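PDB 5DXL: trehalose-6-phosphate phosphatase from Neosartorya fumigata, which belongs to the trehalose-phosphatase family of the HAD clan, built on the clan's Rossmann-like alpha/beta core with a second, smaller antiparallel-sheet region. Local coordinates for residues 23-26 with 30-33; 48-53 with 268-273; 52-55 with 59-62; 240-243 with 249-252; 254-257 with 261-264. All coordinates share one frame; numbering follows the deposited sequence.

Contact 1 of 5, residues 23-26 with 30-33; sequences FMFD and TLTP
The apolar part of this contact is the meeting of F25, on strand 21-25, with L31, five residues after D26 as the chain turns back. L31 comes with one branch only: its CD1 touches F25 CB at 3.9 Å and F25 CD2 at 4.1 Å, so the methyl lies beside the root of the phenyl ring and approaches it obliquely. The two side chains run at about a right angle, and CD1 is the branch that meets both CB and the ring. I64 of the neighbouring strand packs on both residues, and V262 of helix 259-270 on L31.

Close van der Waals contacts surround the carbonyl of D26. T30 CB lies 3.3 Å from D26 O, T30 CG2 3.5 Å from it, and L31 CG 3.7 Å, which wraps the oxygen in carbon on this side. With OG1 of T30 set beside its own backbone N (chi1 -61°), the hydroxyl turns off the carbonyl and comes instead against D26 CB, 3.4 Å away; it makes a weak hydrogen bond to D217.

The polar end of D26 looks elsewhere. Its OD1 forms a salt bridge with K190, while OD2 lies close to the carboxylates of D217, D218 and D221.

D26 and T30 are the first and last residues of a DxDGT sequence directly after a central strand. Such a sequence is the first conserved motif of the HAD fold, in which the strand end and the following loop lie beside an acidic cluster.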
# COMPACT_ATOMS: atom_id res chain seq x y z
N PHE A 23 11.36 5.56 -0.40
CA PHE A 23 10.95 4.39 -1.18
C PHE A 23 9.68 3.79 -0.59
O PHE A 23 9.61 3.57 0.62
CB PHE A 23 12.05 3.32 -1.19
CG PHE A 23 13.30 3.74 -1.91
CD1 PHE A 23 13.50 3.39 -3.24
CD2 PHE A 23 14.30 4.45 -1.25
CE1 PHE A 23 14.66 3.76 -3.90
CE2 PHE A 23 15.46 4.83 -1.92
CZ PHE A 23 15.65 4.47 -3.23
N MSE A 24 8.67 3.54 -1.42
CA MSE A 24 7.47 2.86 -0.96
C MSE A 24 7.17 1.71 -1.92
O MSE A 24 6.88 1.94 -3.10
CB MSE A 24 6.30 3.86 -0.88
CG MSE A 24 6.57 4.98 0.12
SE MSE A 24 5.15 6.34 0.30
CE MSE A 24 5.22 7.11 -1.47
N PHE A 25 7.27 0.49 -1.41
CA PHE A 25 7.09 -0.72 -2.22
C PHE A 25 5.93 -1.56 -1.74
O PHE A 25 5.89 -1.91 -0.56
CB PHE A 25 8.33 -1.62 -2.14
CG PHE A 25 9.63 -0.95 -2.48
CD1 PHE A 25 9.73 -0.05 -3.52
CD2 PHE A 25 10.75 -1.25 -1.75
CE1 PHE A 25 10.96 0.55 -3.83
CE2 PHE A 25 11.99 -0.68 -2.06
CZ PHE A 25 12.09 0.21 -3.10
N ASP A 26 5.02 -1.94 -2.64
CA ASP A 26 4.18 -3.10 -2.37
C ASP A 26 5.12 -4.30 -2.35
O ASP A 26 6.23 -4.23 -2.88
CB ASP A 26 3.07 -3.22 -3.43
CG ASP A 26 1.94 -4.17 -3.03
OD1 ASP A 26 1.98 -4.80 -1.96
OD2 ASP A 26 0.98 -4.29 -3.81
N THR A 30 5.23 -7.26 -6.70
CA THR A 30 6.05 -6.07 -6.94
C THR A 30 7.52 -6.40 -6.69
O THR A 30 8.33 -6.29 -7.60
CB THR A 30 5.58 -4.90 -6.05
OG1 THR A 30 4.22 -4.57 -6.37
CG2 THR A 30 6.44 -3.65 -6.30
N LEU A 31 7.85 -6.84 -5.48
CA LEU A 31 9.20 -7.27 -5.16
C LEU A 31 9.40 -8.75 -5.43
O LEU A 31 10.53 -9.23 -5.52
CB LEU A 31 9.54 -6.96 -3.69
CG LEU A 31 9.64 -5.48 -3.35
CD1 LEU A 31 9.65 -5.24 -1.83
CD2 LEU A 31 10.91 -4.93 -3.99
N THR A 32 8.29 -9.48 -5.55
CA THR A 32 8.32 -10.92 -5.74
C THR A 32 7.15 -11.33 -6.62
O THR A 32 6.12 -10.66 -6.63
CB THR A 32 8.29 -11.66 -4.38
OG1 THR A 32 8.74 -13.01 -4.54
CG2 THR A 32 6.89 -11.62 -3.76
N PRO A 33 7.29 -12.41 -7.38
CA PRO A 33 6.20 -12.78 -8.29
C PRO A 33 4.89 -13.16 -7.60
O PRO A 33 4.91 -13.64 -6.46
CB PRO A 33 6.77 -13.98 -9.05
CG PRO A 33 8.25 -13.78 -9.00
CD PRO A 33 8.52 -13.18 -7.64

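Contact 2 of 5, residues 48-53 with 268-273; sequences LRTLKT and MLNNSS
Carbonyl O of L269 is gripped twice, by S272 OG at 2.7 Å and by S272 N at 3.1 Å, and this closes the end of the helix from which N270 reaches across to T50 and T53. The hydroxyl, which donates, lies in the carbonyl plane and folds back from the turn onto the helix end.

The bond between the helices is made by the amide of N270. Its ND2 donates to T50 O at 3.2 Å with an N-H...O angle of 154°, meeting a lone pair in the carbonyl plane, and the acceptor lies nearly in the plane of the amide. T50 itself adds little beyond this carbonyl: its CG2 passes ND2 at 3.9 Å, while its hydroxyl bonds back to R46 O within its own helix.

T53, one turn further on, covers the flat side of the same amide. With CG2 anti to the backbone N, the methyl projects from the helix and stands almost directly above N270 CG, 3.5 Å away, with T53 CB over the same face. One edge of the amide is thus bonded and one face covered, which restrains its rotation.

After N270 a type I turn leads to S273, whose OG caps Q276 N at the start of the next helix. The contact joins two neighbouring helices, 45-56 and 259-270, that pack side by side on one face of the alpha/beta sheet, as in Rossmann-like folds.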
# COMPACT_ATOMS: atom_id res chain seq x y z
N LEU A 48 15.92 -10.13 -0.16
CA LEU A 48 16.30 -9.66 1.17
C LEU A 48 17.63 -8.90 1.18
O LEU A 48 17.74 -7.88 1.86
CB LEU A 48 16.38 -10.85 2.13
CG LEU A 48 15.01 -11.43 2.47
CD1 LEU A 48 15.15 -12.65 3.37
CD2 LEU A 48 14.14 -10.37 3.12
N ARG A 49 18.62 -9.41 0.45
CA ARG A 49 19.90 -8.70 0.32
C ARG A 49 19.70 -7.32 -0.26
O ARG A 49 20.29 -6.35 0.18
CB ARG A 49 20.89 -9.47 -0.57
CG ARG A 49 21.63 -10.62 0.07
CD ARG A 49 22.83 -11.02 -0.79
NE ARG A 49 22.48 -11.22 -2.20
CZ ARG A 49 22.00 -12.35 -2.70
NH1 ARG A 49 21.79 -13.40 -1.91
NH2 ARG A 49 21.71 -12.45 -4.00
N THR A 50 18.88 -7.26 -1.30
CA THR A 50 18.62 -6.03 -2.02
C THR A 50 17.98 -4.99 -1.11
O THR A 50 18.38 -3.83 -1.09
CB THR A 50 17.71 -6.31 -3.23
OG1 THR A 50 18.35 -7.30 -4.06
CG2 THR A 50 17.47 -5.06 -4.06
N LEU A 51 16.99 -5.42 -0.33
CA LEU A 51 16.32 -4.52 0.61
C LEU A 51 17.24 -4.10 1.75
O LEU A 51 17.24 -2.94 2.15
CB LEU A 51 15.06 -5.18 1.18
CG LEU A 51 13.90 -5.35 0.20
CD1 LEU A 51 12.77 -6.11 0.89
CD2 LEU A 51 13.41 -3.99 -0.28
N LYS A 52 18.01 -5.05 2.28
CA LYS A 52 18.90 -4.74 3.39
C LYS A 52 19.92 -3.68 2.98
O LYS A 52 20.18 -2.72 3.71
CB LYS A 52 19.59 -6.00 3.89
CG LYS A 52 20.56 -5.74 5.02
CD LYS A 52 21.20 -7.03 5.49
CE LYS A 52 22.18 -6.75 6.62
NZ LYS A 52 22.79 -8.02 7.13
N THR A 53 20.49 -3.85 1.78
CA THR A 53 21.49 -2.91 1.29
C THR A 53 20.88 -1.53 1.04
O THR A 53 21.47 -0.52 1.39
CB THR A 53 22.15 -3.46 0.01
OG1 THR A 53 22.87 -4.66 0.35
CG2 THR A 53 23.11 -2.44 -0.61
N MSE A 268 20.70 -1.62 -9.15
CA MSE A 268 21.42 -0.55 -9.83
C MSE A 268 21.63 0.63 -8.89
O MSE A 268 22.73 1.19 -8.83
CB MSE A 268 20.67 -0.08 -11.09
CG MSE A 268 21.25 1.23 -11.70
SE MSE A 268 20.08 1.83 -13.14
CE MSE A 268 18.65 2.50 -11.96
N LEU A 269 20.60 1.00 -8.13
CA LEU A 269 20.74 2.10 -7.20
C LEU A 269 21.75 1.75 -6.10
O LEU A 269 22.61 2.58 -5.74
CB LEU A 269 19.39 2.48 -6.57
CG LEU A 269 18.32 2.95 -7.55
CD1 LEU A 269 17.06 3.29 -6.77
CD2 LEU A 269 18.79 4.16 -8.36
N ASN A 270 21.67 0.53 -5.60
CA ASN A 270 22.60 0.06 -4.57
C ASN A 270 24.04 0.09 -5.05
O ASN A 270 24.94 0.40 -4.27
CB ASN A 270 22.26 -1.37 -4.13
CG ASN A 270 21.02 -1.45 -3.26
OD1 ASN A 270 20.59 -0.47 -2.66
ND2 ASN A 270 20.44 -2.65 -3.17
N ASN A 271 24.25 -0.23 -6.32
CA ASN A 271 25.61 -0.30 -6.86
C ASN A 271 26.25 1.06 -7.08
O ASN A 271 27.41 1.14 -7.49
CB ASN A 271 25.61 -1.10 -8.16
CG ASN A 271 25.36 -2.57 -7.93
OD1 ASN A 271 25.56 -3.08 -6.83
ND2 ASN A 271 24.92 -3.27 -8.98
N SER A 272 25.49 2.12 -6.82
CA SER A 272 26.05 3.47 -6.90
C SER A 272 26.62 3.89 -5.55
O SER A 272 27.06 5.04 -5.39
CB SER A 272 24.99 4.48 -7.36
OG SER A 272 24.04 4.73 -6.35
N SER A 273 26.63 2.98 -4.58
CA SER A 273 27.24 3.24 -3.28
C SER A 273 28.73 3.49 -3.47
O SER A 273 29.33 3.00 -4.43
CB SER A 273 27.03 2.08 -2.31
OG SER A 273 27.89 0.99 -2.63

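Contact 3 of 5, residues 52-55 with 59-62; sequences KTLA and RNAV
The carboxamide of N60 meets L54 at its edge and, more loosely, from one side of its plane. At the edge, ND2 donates to L54 O at 2.9 Å along a nearly straight N-H...O line of 176°; the acceptor lies in the amide plane, although the donor is tilted 20° from the plane of the carbonyl. The L54 CD1 methyl comes obliquely from one side of the amide plane, beyond ND2 and 3.7 Å from it. Y15 OH is a further partner of ND2, and OD1 bonds to R21, so both ends of the amide have partners, which should fix its orientation.

Next to the amide lies an apolar layer. L54 CG is anti to its backbone N (chi1 -174°), which carries the isobutyl group to V62, where CD2 touches V62 CG2 at 3.7 Å. The same methyl of V62 rests on A55, 3.8 Å from its CA.

Alongside, a water lies between two carbonyls, 2.7 Å from A55 O and 2.6 Å from N60 O. Within the unit strand 21-25, helix 45-56, strand 60-65, an asparagine of the last strand and a nearby water thus meet carbonyls of the last helical turn, so that polar backbone can be buried at the helix end beside a hydrocarbon core.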
# COMPACT_ATOMS: atom_id res chain seq x y z
N LYS A 52 18.01 -5.05 2.28
CA LYS A 52 18.90 -4.74 3.39
C LYS A 52 19.92 -3.68 2.98
O LYS A 52 20.18 -2.72 3.71
CB LYS A 52 19.59 -6.00 3.89
CG LYS A 52 20.56 -5.74 5.02
CD LYS A 52 21.20 -7.03 5.49
CE LYS A 52 22.18 -6.75 6.62
NZ LYS A 52 22.79 -8.02 7.13
N THR A 53 20.49 -3.85 1.78
CA THR A 53 21.49 -2.91 1.29
C THR A 53 20.88 -1.53 1.04
O THR A 53 21.47 -0.52 1.39
CB THR A 53 22.15 -3.46 0.01
OG1 THR A 53 22.87 -4.66 0.35
CG2 THR A 53 23.11 -2.44 -0.61
N LEU A 54 19.68 -1.49 0.47
CA LEU A 54 19.03 -0.21 0.22
C LEU A 54 18.75 0.53 1.54
O LEU A 54 18.99 1.73 1.65
CB LEU A 54 17.72 -0.42 -0.57
CG LEU A 54 17.03 0.88 -1.00
CD1 LEU A 54 17.80 1.52 -2.14
CD2 LEU A 54 15.58 0.61 -1.43
N ALA A 55 18.27 -0.20 2.53
CA ALA A 55 17.85 0.40 3.79
C ALA A 55 19.03 0.76 4.69
O ALA A 55 18.89 1.53 5.62
CB ALA A 55 16.89 -0.53 4.54
N ARG A 59 20.36 7.84 4.15
CA ARG A 59 19.73 8.84 3.29
C ARG A 59 18.40 8.30 2.77
O ARG A 59 17.57 9.06 2.29
CB ARG A 59 20.63 9.20 2.11
CG ARG A 59 21.98 9.83 2.53
CD ARG A 59 22.88 10.03 1.31
NE ARG A 59 23.29 8.76 0.72
CZ ARG A 59 24.02 8.63 -0.38
NH1 ARG A 59 24.45 9.71 -1.04
NH2 ARG A 59 24.34 7.42 -0.82
N ASN A 60 18.22 6.98 2.87
CA ASN A 60 17.01 6.34 2.36
C ASN A 60 16.01 6.03 3.47
O ASN A 60 16.38 5.57 4.54
CB ASN A 60 17.35 5.02 1.63
CG ASN A 60 18.27 5.23 0.43
OD1 ASN A 60 18.29 6.31 -0.16
ND2 ASN A 60 19.01 4.20 0.07
N ALA A 61 14.74 6.29 3.20
CA ALA A 61 13.67 5.80 4.05
C ALA A 61 12.94 4.76 3.22
O ALA A 61 12.36 5.09 2.19
CB ALA A 61 12.72 6.93 4.48
N VAL A 62 12.99 3.50 3.66
CA VAL A 62 12.49 2.40 2.84
C VAL A 62 11.28 1.77 3.50
O VAL A 62 11.37 1.26 4.63
CB VAL A 62 13.59 1.33 2.60
CG1 VAL A 62 13.07 0.22 1.70
CG2 VAL A 62 14.84 1.97 1.98
O HOH W 1 17.35 3.66 6.05

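Contact 4 of 5, residues 240-243 with 249-252; sequences SVTV and QTEA
T242 and T250 reach toward each other tip to tip across the gap between strand 238-243 and the loop after it. Their methyls meet at the middle, T242 CG2 to T250 CG2 at 3.9 Å, because in both residues the hydroxyl is anti to the backbone N (chi1 -168° in T242) and CG2 takes the crowded position between N and the carbonyl carbon. T250 OG1 comes in beside this pair, 3.6 Å from T242 CB.

The two hydroxyls do different work. T250 OG1 accepts from A252 N at 3.0 Å with an angle of 163°, an ST turn within the loop; it is also bonded to E222, whose other carboxylate oxygen takes E251 N. T242 OG1 is instead bonded to K248. The turn belongs to the connection between two parallel neighbours in the Rossmann-like sheet, strands 238-243 and 254-256, which are joined here by loop alone with no helix between.

A252 stands against the strand differently, with its methyl aimed at backbone. CB is 3.3 Å from S240 O and 3.4 Å from T242 N, so it covers the peptide stretch of V241 from the side, while S240 CB lies 4.1 Å from A252 CA. F225 of helix 222-229 packs on both S240 and A252, and V241 turns its side chain the other way, onto L213 and L215.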
# COMPACT_ATOMS: atom_id res chain seq x y z
N SER A 240 6.58 7.42 -9.78
CA SER A 240 5.50 6.47 -9.54
C SER A 240 5.53 5.44 -10.66
O SER A 240 5.41 5.79 -11.84
CB SER A 240 4.14 7.16 -9.50
OG SER A 240 4.00 7.96 -8.32
N VAL A 241 5.72 4.19 -10.28
CA VAL A 241 6.00 3.13 -11.24
C VAL A 241 5.10 1.94 -11.00
O VAL A 241 5.14 1.34 -9.92
CB VAL A 241 7.47 2.67 -11.14
CG1 VAL A 241 7.80 1.70 -12.27
CG2 VAL A 241 8.44 3.85 -11.14
N THR A 242 4.28 1.59 -11.98
CA THR A 242 3.48 0.37 -11.87
C THR A 242 4.27 -0.82 -12.39
O THR A 242 5.16 -0.68 -13.23
CB THR A 242 2.14 0.47 -12.64
OG1 THR A 242 1.30 -0.63 -12.27
CG2 THR A 242 2.35 0.47 -14.17
N VAL A 243 3.98 -2.00 -11.86
CA VAL A 243 4.56 -3.22 -12.37
C VAL A 243 3.52 -3.83 -13.32
O VAL A 243 2.40 -4.17 -12.90
CB VAL A 243 4.94 -4.18 -11.24
CG1 VAL A 243 5.48 -5.49 -11.80
CG2 VAL A 243 5.98 -3.51 -10.36
N GLN A 249 -3.16 0.75 -18.37
CA GLN A 249 -3.65 2.05 -17.97
C GLN A 249 -3.41 2.20 -16.47
O GLN A 249 -3.75 1.31 -15.69
CB GLN A 249 -5.13 2.17 -18.31
CG GLN A 249 -5.71 3.55 -18.13
CD GLN A 249 -7.11 3.64 -18.71
OE1 GLN A 249 -7.34 3.25 -19.86
NE2 GLN A 249 -8.05 4.14 -17.92
N THR A 250 -2.80 3.31 -16.08
CA THR A 250 -2.33 3.48 -14.71
C THR A 250 -2.21 4.95 -14.33
O THR A 250 -2.04 5.82 -15.19
CB THR A 250 -0.97 2.77 -14.52
OG1 THR A 250 -0.52 2.91 -13.16
CG2 THR A 250 0.07 3.36 -15.45
N GLU A 251 -2.28 5.22 -13.03
CA GLU A 251 -1.97 6.54 -12.49
C GLU A 251 -0.46 6.78 -12.39
O GLU A 251 -0.02 7.91 -12.21
CB GLU A 251 -2.60 6.71 -11.10
CG GLU A 251 -4.12 6.66 -11.08
CD GLU A 251 -4.75 7.98 -11.49
OE1 GLU A 251 -4.07 9.03 -11.42
OE2 GLU A 251 -5.94 7.97 -11.88
N ALA A 252 0.33 5.72 -12.50
CA ALA A 252 1.78 5.83 -12.52
C ALA A 252 2.25 6.53 -13.79
O ALA A 252 1.48 6.65 -14.75
CB ALA A 252 2.43 4.44 -12.43

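Contact 5 of 5, residues 254-257 with 261-264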
# COMPACT_ATOMS: atom_id res chain seq x y z
N TRP A 254 5.36 5.59 -15.10
CA TRP A 254 6.32 4.65 -15.64
C TRP A 254 5.87 3.23 -15.35
O TRP A 254 5.01 3.03 -14.50
CB TRP A 254 7.70 4.82 -14.99
CG TRP A 254 8.24 6.22 -14.92
CD1 TRP A 254 8.13 7.09 -13.87
CD2 TRP A 254 9.03 6.87 -15.91
NE1 TRP A 254 8.80 8.26 -14.16
CE2 TRP A 254 9.35 8.16 -15.41
CE3 TRP A 254 9.49 6.51 -17.18
CZ2 TRP A 254 10.11 9.07 -16.13
CZ3 TRP A 254 10.25 7.41 -17.89
CH2 TRP A 254 10.55 8.68 -17.37
N HIS A 255 6.48 2.25 -16.02
CA HIS A 255 6.28 0.86 -15.61
C HIS A 255 7.60 0.11 -15.57
O HIS A 255 8.59 0.54 -16.18
CB HIS A 255 5.31 0.13 -16.56
CG HIS A 255 5.90 -0.14 -17.91
ND1 HIS A 255 5.88 0.79 -18.93
CD2 HIS A 255 6.57 -1.21 -18.38
CE1 HIS A 255 6.51 0.29 -19.98
NE2 HIS A 255 6.94 -0.92 -19.67
N LEU A 256 7.62 -0.99 -14.83
CA LEU A 256 8.63 -2.04 -14.95
C LEU A 256 7.85 -3.33 -15.22
O LEU A 256 6.78 -3.53 -14.66
CB LEU A 256 9.49 -2.15 -13.69
CG LEU A 256 10.47 -1.01 -13.45
CD1 LEU A 256 11.10 -1.10 -12.06
CD2 LEU A 256 11.55 -1.02 -14.52
N LEU A 257 8.36 -4.20 -16.09
CA LEU A 257 7.53 -5.31 -16.54
C LEU A 257 7.28 -6.37 -15.47
O LEU A 257 6.17 -6.91 -15.37
CB LEU A 257 8.15 -5.96 -17.78
CG LEU A 257 8.13 -5.12 -19.05
CD1 LEU A 257 8.89 -5.85 -20.14
CD2 LEU A 257 6.70 -4.82 -19.51
N ASP A 261 12.63 -7.07 -12.75
CA ASP A 261 13.07 -5.75 -13.18
C ASP A 261 13.10 -4.77 -12.01
O ASP A 261 13.95 -3.88 -11.95
CB ASP A 261 12.17 -5.23 -14.30
CG ASP A 261 12.15 -6.16 -15.49
OD1 ASP A 261 13.24 -6.53 -15.97
OD2 ASP A 261 11.05 -6.56 -15.91
N VAL A 262 12.17 -4.93 -11.08
CA VAL A 262 12.16 -4.10 -9.88
C VAL A 262 13.44 -4.35 -9.09
O VAL A 262 14.15 -3.41 -8.70
CB VAL A 262 10.93 -4.39 -9.01
CG1 VAL A 262 11.00 -3.59 -7.69
CG2 VAL A 262 9.65 -4.06 -9.78
N ILE A 263 13.75 -5.62 -8.85
CA ILE A 263 14.94 -5.96 -8.09
C ILE A 263 16.19 -5.49 -8.82
O ILE A 263 17.10 -4.94 -8.19
CB ILE A 263 15.01 -7.46 -7.80
CG1 ILE A 263 13.79 -7.89 -6.98
CG2 ILE A 263 16.30 -7.82 -7.07
CD1 ILE A 263 13.63 -7.14 -5.65
N GLY A 264 16.22 -5.65 -10.14
CA GLY A 264 17.34 -5.17 -10.92
C GLY A 264 17.54 -3.67 -10.81
O GLY A 264 18.68 -3.18 -10.72
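With CG beside its own backbone N (chi1 -71°) and an extended chi2 of 170°, L256 sends CD1 past D261 to V262, the next residue of the helix; a similar first torsion in D261 (-58°) sets OD2 beside L257. V262 completes the set: its CG1 is anti to the backbone N, which leaves CG2 as the branch facing the leucine.

Near the root of the side chains, L256 CB and D261 CB stand 4.1 Å apart. Further out, L256 CD1 lies against the helix backbone, 3.9 Å from V262 CA and 4.0 Å from D261 O, and it touches V262 CG2 at 4.0 Å. One methyl therefore meets a peptide and a side chain of the first helical turn, and the contact there is purely van der Waals. D261 O is also bonded to T265 OG1 one turn on.

The carboxylate of D261 turns back over the chain that leads into the helix. OD2 lies 3.5 Å from L257 CB and accepts a weak hydrogen bond from E258 N, just ahead of the helix. L257, more exposed, touches the carboxylate with its CB, close to the root of the side chain.

Strand 254-256 is the outermost of the large sheet on this side, and helix 259-270 packs over one face of that sheet: L256 and V262 both pack on L215 of strand 211-216, V262 also on V243, and I263 turns to V47 and T50 of helix 45-56.

Contacts 1, 3 and 4 are buried, whereas contacts 2 and 5 reach the surface. Helix 45-56 serves contacts 2 and 3, which share K52 and T53, and helix 259-270 serves contacts 2 and 5. One sheet ties 1, 3, 4 and 5 together: strands 21-25 and 60-65 are neighbours, as are 238-243 and 254-256, where backbone bonds link contacts 4 and 5. In contacts 2 and 3 an asparagine amide bonds a helix carbonyl across the interface; contacts 1, 4 and 5 touch by van der Waals contact, partly carbon against oxygen, with most side-chain polar bonds made to residues outside. Contact 1, at the strand end with its charged surroundings, is nearest the centre of the chain.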